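PDB 5LKB: glutathione S-transferase omega-like 2 from Saccharomyces cerevisiae, which acts as a glutathione-dependent thiol transferase and as a dehydroascorbate and dimethylarsinic acid reductase, using a single nucleophilic cysteine. Local coordinates for residues F13-S18 with G222-G227; D217-G222 with Y291-R296; F228-E233 with H350-P355. All blocks are in the same frame, centred on the assembly; numbering follows the deposited sequence.

Interaction 1. Residues F13-S18 with G222-G227; sequences FKRQVS and GVYKTG
A water bridges Phe-13 and Lys-225: it accepts from Phe-13 N at 2.8 Å and donates to Lys-225 O, also at 2.8 Å. No direct hydrogen bond links 13-18 to 222-227, and this water provides a polar tie between them. The nearest backbones are here too, with Phe-13 CA 5.3 Å from Lys-225 CA.

Next to this water-mediated tie, the side chains of Phe-13 and Tyr-224 run side by side in the same direction, and Phe-13 CE2 rests 3.9 Å from Tyr-224 CB. Lys-225 contributes CG beside Phe-13, while its bent chain carries NZ off to the carbonyl oxygen of Asp-217.

Arg-15 adds a cation-pi contact. Its CZ lies 4.9 Å from the centroid of the Tyr-224 ring and 16° off the ring normal, so the charge sits over the face. The guanidinium is upright, its plane 81° from that of the ring, and NH2 leads, 3.4 Å from Tyr-224 CD2. The chain is extended as far as CD and then bends (chi3 -62°), which swings the guanidinium over beside the phenylalanine; Phe-13 CZ lies over one of its faces. Asn-221 OD1 accepts from NE, which should limit rotation of the group. Arg-15 binds glutathione, and Tyr-224 and Phe-13 are placed as second-shell residues that would limit its movement.

Tyr-224 OH is hydrogen-bonded to Tyr-346 OH, and the ring reaches Pro-47 and Trp-48 of helix 47-58, near the nucleophile Cys-46. Val-223 touches Phe-297 and Tyr-301 of helix 285-304, and Thr-226 packs on helix 232-264.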
loop_
_atom_site.group_PDB
_atom_site.type_symbol
_atom_site.label_atom_id
_atom_site.label_comp_id
_atom_site.label_asym_id
_atom_site.label_seq_id
_atom_site.Cartn_x
_atom_site.Cartn_y
_atom_site.Cartn_z
ATOM N N PHE A 13 12.313 -14.113 8.946
ATOM C CA PHE A 13 12.641 -14.803 7.704
ATOM C C PHE A 13 14.149 -14.954 7.606
ATOM O O PHE A 13 14.890 -13.958 7.689
ATOM C CB PHE A 13 12.166 -13.976 6.515
ATOM C CG PHE A 13 12.727 -14.443 5.205
ATOM C CD1 PHE A 13 12.396 -15.675 4.722
ATOM C CD2 PHE A 13 13.546 -13.652 4.479
ATOM C CE1 PHE A 13 12.892 -16.108 3.527
ATOM C CE2 PHE A 13 14.074 -14.101 3.283
ATOM C CZ PHE A 13 13.736 -15.311 2.809
ATOM N N LYS A 14 14.604 -16.210 7.450
ATOM C CA LYS A 14 16.036 -16.546 7.394
ATOM C C LYS A 14 16.277 -17.175 6.026
ATOM O O LYS A 14 15.951 -18.341 5.802
ATOM C CB LYS A 14 16.372 -17.507 8.532
ATOM N N ARG A 15 16.786 -16.378 5.091
ATOM C CA ARG A 15 17.042 -16.870 3.749
ATOM C C ARG A 15 18.091 -17.989 3.834
ATOM O O ARG A 15 19.111 -17.834 4.507
ATOM C CB ARG A 15 17.531 -15.735 2.856
ATOM C CG ARG A 15 17.842 -16.125 1.435
ATOM C CD ARG A 15 18.157 -14.936 0.551
ATOM N NE ARG A 15 17.013 -14.033 0.466
ATOM C CZ ARG A 15 15.991 -14.177 -0.335
ATOM N NH1 ARG A 15 15.903 -15.207 -1.166
ATOM N NH2 ARG A 15 14.994 -13.269 -0.263
ATOM N N GLN A 16 17.818 -19.087 3.138
ATOM C CA GLN A 16 18.771 -20.203 3.076
ATOM C C GLN A 16 20.013 -19.822 2.283
ATOM O O GLN A 16 19.973 -19.026 1.345
ATOM C CB GLN A 16 18.097 -21.390 2.410
ATOM C CG GLN A 16 17.910 -21.310 0.871
ATOM C CD GLN A 16 17.184 -22.530 0.283
ATOM O OE1 GLN A 16 16.417 -23.217 0.984
ATOM N NE2 GLN A 16 17.418 -22.804 -1.012
ATOM N N VAL A 17 21.145 -20.441 2.630
ATOM C CA VAL A 17 22.362 -20.281 1.855
ATOM C C VAL A 17 22.235 -21.155 0.615
ATOM O O VAL A 17 21.814 -22.323 0.685
ATOM C CB VAL A 17 23.573 -20.680 2.718
ATOM C CG1 VAL A 17 24.824 -20.714 1.894
ATOM C CG2 VAL A 17 23.777 -19.682 3.879
ATOM N N SER A 18 22.592 -20.588 -0.539
ATOM C CA SER A 18 22.561 -21.354 -1.774
ATOM C C SER A 18 23.652 -22.422 -1.782
ATOM O O SER A 18 24.791 -22.176 -1.372
ATOM C CB SER A 18 22.828 -20.443 -2.948
ATOM O OG SER A 18 21.857 -19.426 -2.992
ATOM N N GLY A 222 16.312 -6.845 2.695
ATOM C CA GLY A 222 15.575 -6.105 3.713
ATOM C C GLY A 222 14.077 -6.089 3.454
ATOM O O GLY A 222 13.287 -6.267 4.374
ATOM N N VAL A 223 13.686 -5.931 2.179
ATOM C CA VAL A 223 12.236 -5.938 1.900
ATOM C C VAL A 223 11.610 -7.281 2.201
ATOM O O VAL A 223 10.464 -7.346 2.633
ATOM C CB VAL A 223 11.898 -5.485 0.481
ATOM C CG1 VAL A 223 12.391 -4.066 0.237
ATOM C CG2 VAL A 223 12.467 -6.441 -0.612
ATOM N N TYR A 224 12.354 -8.407 2.049
ATOM C CA TYR A 224 11.827 -9.735 2.325
ATOM C C TYR A 224 11.762 -10.025 3.825
ATOM O O TYR A 224 10.777 -10.580 4.301
ATOM C CB TYR A 224 12.704 -10.793 1.668
ATOM C CG TYR A 224 12.479 -10.919 0.177
ATOM C CD1 TYR A 224 11.468 -11.696 -0.310
ATOM C CD2 TYR A 224 13.325 -10.332 -0.714
ATOM C CE1 TYR A 224 11.250 -11.858 -1.674
ATOM C CE2 TYR A 224 13.107 -10.444 -2.112
ATOM C CZ TYR A 224 12.091 -11.268 -2.579
ATOM O OH TYR A 224 11.860 -11.463 -3.957
ATOM N N LYS A 225 12.807 -9.618 4.572
ATOM C CA LYS A 225 12.730 -9.725 6.039
ATOM C C LYS A 225 11.559 -8.907 6.604
ATOM O O LYS A 225 10.939 -9.314 7.598
ATOM C CB LYS A 225 14.075 -9.310 6.639
ATOM C CG LYS A 225 15.241 -10.268 6.287
ATOM C CD LYS A 225 16.536 -9.896 6.997
ATOM C CE LYS A 225 17.099 -8.642 6.437
ATOM N NZ LYS A 225 18.438 -8.316 7.017
ATOM N N THR A 226 11.234 -7.782 5.940
ATOM C CA THR A 226 10.071 -6.976 6.323
ATOM C C THR A 226 8.770 -7.681 5.952
ATOM O O THR A 226 7.904 -7.854 6.804
ATOM C CB THR A 226 10.159 -5.606 5.651
ATOM O OG1 THR A 226 11.346 -4.925 6.028
ATOM C CG2 THR A 226 8.966 -4.758 6.025
ATOM N N GLY A 227 8.603 -8.074 4.687
ATOM C CA GLY A 227 7.304 -8.544 4.247
ATOM C C GLY A 227 6.968 -9.940 4.695
ATOM O O GLY A 227 5.787 -10.278 4.820
HETATM O O HOH W 1 12.284 -11.312 9.028
#

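Interaction 2. Residues D217-G222 with Y291-R296; sequences DSINNG and YTTVIR
Asn-220 and Thr-293 bring the two backbones to within 5.7 Å, CA to CA, a close approach for neighbouring helices. On one side, 217-220 belongs to helix 205-220 and includes a wider pi-type turn; on the other, 291-296 lies within helix 285-304, where Ile-295 N bonds to Tyr-291 O at 2.8 Å.

Thr-293 carries the contact on its side, its CB directed at the other segment. With OG1 beside its own backbone N (chi1 -61°), the methyl and hydroxyl branches separate: CG2 meets Ile-219 CG2 at 3.7 Å, and OG1 faces Asn-220. A water links the two segments, donating to Asn-220 O at 2.8 Å and to Thr-293 OG1 at 2.8 Å. It thereby gives that backbone carbonyl a partner near the pi-type turn.

On the same helix as Thr-293, Arg-296 reaches back along the chain. Its NH1 donates to Thr-292 O at 2.8 Å, with an N-H...O angle of 154°, landing in the carbonyl plane on a lone pair, and the oxygen lies near the guanidinium plane. NE is bonded to Ala-45 O, and Thr-292 OG1 to Pro-47 O, so this helix is also hydrogen-bonded to the residues flanking the nucleophile Cys-46.

Both helices are part of the all-helical C-terminal domain of the glutathione transferase fold; Asn-220 touches Trp-48 and Arg-51, which packs it on helix 47-58 of the thioredoxin-like domain.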
loop_
_atom_site.group_PDB
_atom_site.type_symbol
_atom_site.label_atom_id
_atom_site.label_comp_id
_atom_site.label_asym_id
_atom_site.label_seq_id
_atom_site.Cartn_x
_atom_site.Cartn_y
_atom_site.Cartn_z
ATOM N N ASP A 217 21.726 -6.585 2.781
ATOM C CA ASP A 217 21.079 -6.909 4.029
ATOM C C ASP A 217 19.867 -6.032 4.263
ATOM O O ASP A 217 18.890 -6.491 4.860
ATOM C CB ASP A 217 22.035 -6.744 5.205
ATOM C CG ASP A 217 23.014 -7.925 5.327
ATOM O OD1 ASP A 217 22.611 -9.115 5.214
ATOM O OD2 ASP A 217 24.214 -7.626 5.523
ATOM N N SER A 218 19.965 -4.766 3.879
ATOM C CA SER A 218 18.993 -3.748 4.257
ATOM C C SER A 218 17.943 -3.452 3.189
ATOM O O SER A 218 16.918 -2.874 3.543
ATOM C CB SER A 218 19.655 -2.429 4.667
ATOM O OG SER A 218 20.267 -1.738 3.528
ATOM N N ILE A 219 18.157 -3.793 1.920
ATOM C CA ILE A 219 17.260 -3.405 0.833
ATOM C C ILE A 219 16.876 -4.645 0.050
ATOM O O ILE A 219 15.708 -5.030 -0.004
ATOM C CB ILE A 219 17.894 -2.290 -0.026
ATOM C CG1 ILE A 219 18.080 -1.022 0.835
ATOM C CG2 ILE A 219 17.061 -2.013 -1.262
ATOM C CD1 ILE A 219 18.883 0.081 0.301
ATOM N N ASN A 220 17.860 -5.282 -0.602
ATOM C CA ASN A 220 17.552 -6.455 -1.420
ATOM C C ASN A 220 16.833 -7.520 -0.615
ATOM O O ASN A 220 15.745 -7.996 -0.982
ATOM C CB ASN A 220 18.805 -7.074 -2.066
ATOM C CG ASN A 220 19.517 -6.178 -3.021
ATOM O OD1 ASN A 220 18.934 -5.356 -3.772
ATOM N ND2 ASN A 220 20.806 -6.392 -3.100
ATOM N N ASN A 221 17.471 -7.976 0.496
ATOM C CA ASN A 221 16.849 -8.884 1.438
ATOM C C ASN A 221 16.044 -8.142 2.506
ATOM O O ASN A 221 15.178 -8.754 3.125
ATOM C CB ASN A 221 17.906 -9.795 2.114
ATOM C CG ASN A 221 17.304 -11.047 2.643
ATOM O OD1 ASN A 221 16.451 -11.715 2.032
ATOM N ND2 ASN A 221 17.756 -11.439 3.834
ATOM N N GLY A 222 16.312 -6.845 2.695
ATOM C CA GLY A 222 15.575 -6.105 3.713
ATOM C C GLY A 222 14.077 -6.089 3.454
ATOM O O GLY A 222 13.287 -6.267 4.374
ATOM N N TYR A 291 18.888 -2.116 -8.617
ATOM C CA TYR A 291 17.748 -1.914 -9.527
ATOM C C TYR A 291 16.665 -2.980 -9.350
ATOM O O TYR A 291 15.454 -2.673 -9.403
ATOM C CB TYR A 291 18.233 -1.986 -10.985
ATOM C CG TYR A 291 17.131 -1.938 -12.044
ATOM C CD1 TYR A 291 16.572 -3.089 -12.477
ATOM C CD2 TYR A 291 16.658 -0.753 -12.562
ATOM C CE1 TYR A 291 15.577 -3.118 -13.411
ATOM C CE2 TYR A 291 15.647 -0.748 -13.531
ATOM C CZ TYR A 291 15.135 -1.918 -13.970
ATOM O OH TYR A 291 14.129 -1.953 -14.915
ATOM N N THR A 292 17.036 -4.239 -9.232
ATOM C CA THR A 292 16.022 -5.284 -9.257
ATOM C C THR A 292 15.072 -5.142 -8.061
ATOM O O THR A 292 13.900 -5.504 -8.161
ATOM C CB THR A 292 16.617 -6.665 -9.397
ATOM O OG1 THR A 292 17.449 -6.887 -8.257
ATOM C CG2 THR A 292 17.454 -6.814 -10.703
ATOM N N THR A 293 15.554 -4.582 -6.953
ATOM C CA THR A 293 14.681 -4.270 -5.828
ATOM C C THR A 293 13.900 -2.998 -6.097
ATOM O O THR A 293 12.677 -2.922 -5.844
ATOM C CB THR A 293 15.474 -4.149 -4.532
ATOM O OG1 THR A 293 16.109 -5.409 -4.264
ATOM C CG2 THR A 293 14.559 -3.787 -3.362
ATOM N N VAL A 294 14.603 -1.922 -6.452
ATOM C CA VAL A 294 13.967 -0.612 -6.598
ATOM C C VAL A 294 12.854 -0.652 -7.645
ATOM O O VAL A 294 11.785 -0.079 -7.418
ATOM C CB VAL A 294 14.984 0.513 -6.888
ATOM C CG1 VAL A 294 14.280 1.892 -7.075
ATOM C CG2 VAL A 294 15.971 0.674 -5.736
ATOM N N ILE A 295 13.029 -1.381 -8.760
ATOM C CA ILE A 295 11.998 -1.451 -9.801
ATOM C C ILE A 295 10.730 -2.165 -9.334
ATOM O O ILE A 295 9.644 -1.922 -9.876
ATOM C CB ILE A 295 12.580 -2.071 -11.102
ATOM C CG1 ILE A 295 11.763 -1.618 -12.314
ATOM C CG2 ILE A 295 12.666 -3.560 -11.029
ATOM C CD1 ILE A 295 11.850 -0.155 -12.660
ATOM N N ARG A 296 10.853 -3.029 -8.331
ATOM C CA ARG A 296 9.748 -3.772 -7.725
ATOM C C ARG A 296 9.136 -3.035 -6.533
ATOM O O ARG A 296 8.097 -3.469 -5.989
ATOM C CB ARG A 296 10.244 -5.174 -7.306
ATOM C CG ARG A 296 10.494 -6.086 -8.460
ATOM C CD ARG A 296 11.214 -7.371 -7.999
ATOM N NE ARG A 296 11.329 -8.301 -9.153
ATOM C CZ ARG A 296 12.114 -8.098 -10.228
ATOM N NH1 ARG A 296 12.937 -7.104 -10.265
ATOM N NH2 ARG A 296 11.990 -8.909 -11.248
HETATM O O HOH W 2 14.517 -7.510 -3.452
#

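Interaction 3. Residues F228-E233 with H350-P355; sequences FAEKAE and HTRINP
Phe-228 and His-350 form a T-shaped aromatic pair within the helical C-terminal domain of this glutathione transferase, where the link leading into helix 232-264 meets the loop that follows helix 339-349. The centroids are 5.0 Å apart and the planes stand at 83°. The phenylalanine supplies the edge, CE1 lying 3.6 Å from His-350 CE1, and the imidazole supplies the face. His-304 NE2 is hydrogen-bonded to His-350 ND1, which should limit rotation of the imidazole; NE2 of His-350 is hydrogen-bonded to a glycerol, probably from the crystallisation liquor, consistent with an accessible site.

The apolar part is small. Ile-353 brings its CD1 to the rim of the same phenyl ring, 4.2 Å from Phe-228 CD1, near the ring plane. Phe-305 also meets both Phe-228 and Ile-353, tying this edge to the chain just beyond helix 285-304.

Within the loop, the carbonyl of His-350 accepts from two backbone amides, Ile-353 N at 3.0 Å and Asn-354 N at 2.9 Å. This double acceptance folds 350-354 into a compact turn that presents Arg-352 and Ile-353 to the other segment.

The ionic part lies farther out, beside the second subunit, whose Leu-356 packs on Glu-230. Glu-230 and Arg-352 cross at about a right angle, carboxylate and guanidinium planes 88° apart. A single short, nearly straight bond joins them: Arg-352 NE donates to the syn lone pair of Glu-230 OE1 at 2.6 Å, with an N-H...O angle of 168°.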
loop_
_atom_site.group_PDB
_atom_site.type_symbol
_atom_site.label_atom_id
_atom_site.label_comp_id
_atom_site.label_asym_id
_atom_site.label_seq_id
_atom_site.Cartn_x
_atom_site.Cartn_y
_atom_site.Cartn_z
ATOM N N PHE A 228 7.996 -10.780 4.881
ATOM C CA PHE A 228 7.801 -12.134 5.357
ATOM C C PHE A 228 7.820 -12.218 6.885
ATOM O O PHE A 228 7.574 -13.294 7.430
ATOM C CB PHE A 228 8.879 -13.056 4.789
ATOM C CG PHE A 228 8.763 -13.417 3.316
ATOM C CD1 PHE A 228 7.573 -13.325 2.603
ATOM C CD2 PHE A 228 9.899 -13.954 2.663
ATOM C CE1 PHE A 228 7.491 -13.750 1.294
ATOM C CE2 PHE A 228 9.815 -14.340 1.342
ATOM C CZ PHE A 228 8.624 -14.249 0.670
ATOM N N ALA A 229 8.105 -11.125 7.594
ATOM C CA ALA A 229 7.979 -11.193 9.058
ATOM C C ALA A 229 6.576 -11.606 9.450
ATOM O O ALA A 229 5.572 -11.157 8.861
ATOM C CB ALA A 229 8.403 -9.896 9.670
ATOM N N GLU A 230 6.488 -12.510 10.447
ATOM C CA GLU A 230 5.202 -12.918 10.995
ATOM C C GLU A 230 4.973 -12.445 12.402
ATOM O O GLU A 230 3.891 -12.697 12.929
ATOM C CB GLU A 230 5.009 -14.422 10.891
ATOM C CG GLU A 230 5.177 -14.883 9.426
ATOM C CD GLU A 230 4.513 -16.218 9.108
ATOM O OE1 GLU A 230 3.931 -16.368 8.013
ATOM O OE2 GLU A 230 4.592 -17.133 9.952
ATOM N N LYS A 231 5.922 -11.734 12.993
ATOM C CA LYS A 231 5.677 -11.002 14.233
ATOM C C LYS A 231 5.876 -9.503 13.997
ATOM O O LYS A 231 6.833 -9.089 13.325
ATOM C CB LYS A 231 6.600 -11.522 15.361
ATOM C CG LYS A 231 6.238 -12.902 15.948
ATOM C CD LYS A 231 4.952 -12.912 16.785
ATOM N N ALA A 232 4.943 -8.670 14.526
ATOM C CA ALA A 232 5.045 -7.221 14.278
ATOM C C ALA A 232 6.376 -6.615 14.725
ATOM O O ALA A 232 6.875 -5.669 14.114
ATOM C CB ALA A 232 3.880 -6.479 14.960
ATOM N N GLU A 233 6.949 -7.085 15.839
ATOM C CA GLU A 233 8.219 -6.543 16.296
ATOM C C GLU A 233 9.321 -6.692 15.226
ATOM O O GLU A 233 10.129 -5.791 15.047
ATOM C CB GLU A 233 8.680 -7.294 17.580
ATOM C CG GLU A 233 7.861 -7.047 18.849
ATOM C CD GLU A 233 6.589 -7.903 18.996
ATOM O OE1 GLU A 233 6.050 -7.858 20.139
ATOM O OE2 GLU A 233 6.109 -8.612 18.053
ATOM N N HIS A 350 1.727 -15.588 -2.165
ATOM C CA HIS A 350 2.003 -15.429 -0.744
ATOM C C HIS A 350 0.679 -15.383 0.010
ATOM O O HIS A 350 0.183 -14.323 0.408
ATOM C CB HIS A 350 2.831 -14.193 -0.469
ATOM C CG HIS A 350 4.157 -14.255 -1.085
ATOM N ND1 HIS A 350 4.864 -13.156 -1.483
ATOM C CD2 HIS A 350 4.929 -15.332 -1.369
ATOM C CE1 HIS A 350 6.015 -13.538 -1.992
ATOM N NE2 HIS A 350 6.077 -14.858 -1.933
ATOM N N THR A 351 0.124 -16.574 0.262
ATOM C CA THR A 351 -1.194 -16.704 0.885
ATOM C C THR A 351 -1.255 -16.164 2.294
ATOM O O THR A 351 -2.346 -15.780 2.740
ATOM C CB THR A 351 -1.562 -18.203 0.947
ATOM O OG1 THR A 351 -1.282 -18.805 -0.326
ATOM C CG2 THR A 351 -3.024 -18.370 1.274
ATOM N N ARG A 352 -0.147 -16.163 3.027
ATOM C CA ARG A 352 -0.159 -15.646 4.390
ATOM C C ARG A 352 -0.054 -14.135 4.454
ATOM O O ARG A 352 -0.198 -13.549 5.538
ATOM C CB ARG A 352 0.934 -16.280 5.229
ATOM C CG ARG A 352 0.772 -17.805 5.349
ATOM C CD ARG A 352 1.461 -18.327 6.622
ATOM N NE ARG A 352 2.899 -18.241 6.479
ATOM C CZ ARG A 352 3.624 -19.074 5.727
ATOM N NH1 ARG A 352 3.025 -20.053 5.058
ATOM N NH2 ARG A 352 4.951 -18.939 5.634
ATOM N N ILE A 353 0.118 -13.492 3.308
ATOM C CA ILE A 353 0.058 -12.044 3.177
ATOM C C ILE A 353 -1.240 -11.605 2.512
ATOM O O ILE A 353 -1.898 -10.667 2.963
ATOM C CB ILE A 353 1.285 -11.539 2.389
ATOM C CG1 ILE A 353 2.580 -11.737 3.167
ATOM C CG2 ILE A 353 1.124 -10.034 2.061
ATOM C CD1 ILE A 353 3.805 -11.551 2.308
ATOM N N ASN A 354 -1.602 -12.248 1.422
ATOM C CA ASN A 354 -2.736 -11.843 0.588
ATOM C C ASN A 354 -3.585 -13.090 0.459
ATOM O O ASN A 354 -3.422 -13.853 -0.497
ATOM C CB ASN A 354 -2.239 -11.310 -0.759
ATOM C CG ASN A 354 -3.329 -10.731 -1.646
ATOM O OD1 ASN A 354 -4.464 -11.236 -1.713
ATOM N ND2 ASN A 354 -3.000 -9.632 -2.333
ATOM N N PRO A 355 -4.503 -13.334 1.410
ATOM C CA PRO A 355 -5.144 -14.660 1.463
ATOM C C PRO A 355 -6.049 -14.954 0.304
ATOM O O PRO A 355 -6.164 -16.121 -0.103
ATOM C CB PRO A 355 -5.929 -14.668 2.774
ATOM C CG PRO A 355 -5.494 -13.526 3.544
ATOM C CD PRO A 355 -4.800 -12.513 2.586
#

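How the interactions relate
Along the chain, interactions 1 and 2 cross, their segments alternating and sharing Gly-222; interaction 3 opens after interaction 1 closes and alternates with interaction 2. One run, 217-233, supplies a segment to each, from the end of helix 205-220 through helix 222-227 to the start of helix 232-264. Centres of interactions 1 and 2 are about 11 Å apart, those of 1 and 3 about 13 Å, and those of 2 and 3 about 18 Å. Interaction 1 touches both others, through Arg-15 with Asn-221 and through Phe-13 with Phe-228. The glutathione-binding N-terminal chain is thus connected both to the buried helical core and to the surface near the second subunit.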